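Local coordinates for YflH protein (Bacillus subtilis, PDB 3D0W) that is of unknown function, an all-helical bacterial protein of the DUF3243 family that assembles from two copies of its chain, at residues E30-K33 with G34-K38. Numbering follows the deposited sequence.
Sequences EEFK and GYLKK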
# COMPACT_ATOMS: atom_id res chain seq x y z
N GLU A 30 -1.49 -10.74 8.77
CA GLU A 30 -1.57 -12.14 8.37
C GLU A 30 -2.97 -12.49 7.91
O GLU A 30 -3.14 -13.22 6.93
CB GLU A 30 -1.14 -13.06 9.52
CG GLU A 30 0.35 -13.07 9.77
CD GLU A 30 1.16 -13.34 8.51
OE1 GLU A 30 0.86 -14.34 7.81
OE2 GLU A 30 2.09 -12.56 8.22
N GLU A 31 -3.97 -11.97 8.62
CA GLU A 31 -5.36 -12.23 8.26
C GLU A 31 -5.69 -11.52 6.96
O GLU A 31 -6.36 -12.08 6.09
CB GLU A 31 -6.30 -11.73 9.36
CG GLU A 31 -6.18 -12.46 10.69
CD GLU A 31 -7.29 -12.08 11.67
OE1 GLU A 31 -7.48 -10.87 11.92
OE2 GLU A 31 -7.97 -13.00 12.18
N PHE A 32 -5.23 -10.28 6.83
CA PHE A 32 -5.46 -9.49 5.62
C PHE A 32 -4.89 -10.25 4.42
O PHE A 32 -5.57 -10.47 3.42
CB PHE A 32 -4.75 -8.13 5.75
CG PHE A 32 -4.59 -7.40 4.45
CD1 PHE A 32 -5.71 -6.92 3.76
CD2 PHE A 32 -3.33 -7.19 3.91
CE1 PHE A 32 -5.56 -6.25 2.55
CE2 PHE A 32 -3.17 -6.51 2.70
CZ PHE A 32 -4.30 -6.04 2.02
N LYS A 33 -3.64 -10.67 4.55
CA LYS A 33 -2.96 -11.42 3.51
C LYS A 33 -3.76 -12.69 3.18
O LYS A 33 -3.93 -13.05 2.01
CB LYS A 33 -1.55 -11.77 3.98
CG LYS A 33 -0.67 -12.48 2.98
CD LYS A 33 0.69 -12.74 3.59
CE LYS A 33 1.49 -13.74 2.78
NZ LYS A 33 2.85 -13.94 3.35
N GLY A 34 -4.27 -13.36 4.21
CA GLY A 34 -5.05 -14.57 3.99
C GLY A 34 -6.35 -14.32 3.25
O GLY A 34 -6.82 -15.17 2.49
N TYR A 35 -6.94 -13.15 3.47
CA TYR A 35 -8.18 -12.77 2.80
C TYR A 35 -7.92 -12.56 1.31
O TYR A 35 -8.73 -12.93 0.47
CB TYR A 35 -8.75 -11.50 3.45
CG TYR A 35 -9.99 -10.96 2.79
CD1 TYR A 35 -11.15 -11.72 2.70
CD2 TYR A 35 -10.01 -9.67 2.24
CE1 TYR A 35 -12.30 -11.23 2.08
CE2 TYR A 35 -11.14 -9.17 1.62
CZ TYR A 35 -12.29 -9.95 1.54
OH TYR A 35 -13.42 -9.46 0.92
N LEU A 36 -6.78 -11.95 0.98
CA LEU A 36 -6.43 -11.72 -0.42
C LEU A 36 -6.17 -13.06 -1.08
O LEU A 36 -6.62 -13.32 -2.20
CB LEU A 36 -5.18 -10.83 -0.53
CG LEU A 36 -5.31 -9.40 0.01
CD1 LEU A 36 -4.05 -8.61 -0.31
CD2 LEU A 36 -6.51 -8.73 -0.60
N LYS A 37 -5.43 -13.92 -0.38
CA LYS A 37 -5.13 -15.24 -0.90
C LYS A 37 -6.45 -15.98 -1.15
O LYS A 37 -6.56 -16.77 -2.09
CB LYS A 37 -4.24 -16.00 0.09
CG LYS A 37 -3.60 -17.25 -0.49
CD LYS A 37 -2.50 -17.79 0.41
CE LYS A 37 -1.34 -16.80 0.54
NZ LYS A 37 -0.22 -17.34 1.35
N LYS A 38 -7.47 -15.71 -0.32
CA LYS A 38 -8.78 -16.34 -0.48
C LYS A 38 -9.42 -15.87 -1.78
O LYS A 38 -10.00 -16.67 -2.52
CB LYS A 38 -9.73 -16.00 0.68
CG LYS A 38 -9.39 -16.65 2.01
CD LYS A 38 -10.62 -17.28 2.68
CE LYS A 38 -11.62 -16.24 3.19
NZ LYS A 38 -12.31 -15.48 2.10
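Leu36 lies one helical turn on from Phe32 and packs over a face of its ring. Leu36 CB rests 3.6 Å from Lys33 O, against the backbone of the preceding turn. The next atom, CG, stands anti to its own carbonyl carbon (chi1 -64°), which turns the branch back toward Phe32; it sits 4.3 Å from the centroid of the Phe32 ring in a CH-pi contact, shifted from the middle toward the rim. CD1 then reaches the far end of the ring, 3.5 Å from Phe32 CZ, while CD2 makes a looser approach to Phe32 CE1. Phe32 meets this branch because its own CG lies beside its carbonyl carbon (chi1 164°), which brings the end of the ring nearer the following turn. Below the side chains runs ordinary alpha-helical i to i+4 bonding, with Leu36 N giving its hydrogen to Phe32 O at 3.1 Å and Lys37 N bonding Lys33 O at 3.0 Å. Phe32 O also takes a weak bond from Tyr35 N, and Tyr35 CB lies 3.3 Å from Phe32 O. All of this belongs to the long helix 23-48, whose apolar side is laid against helices 73-84 and 87-101 of the same chain, Phe32 on Leu78 and Leu36 on Leu97 and Val101; Phe32 also touches Leu77 of the second subunit. Another side of the same helix carries Lys33 and Lys37. Their amino groups, NZ to NZ, are 5.0 Å apart, a spacing at which like charges probably disfavour each other somewhat; Lys33 NZ, at the end of a fully extended chain, is hydrogen-bonded to Lys103 O, near the C-terminus. Tyr35 leads its ring away from the preceding turn, and its OH hydrogen-bonds to Glu68 OE2.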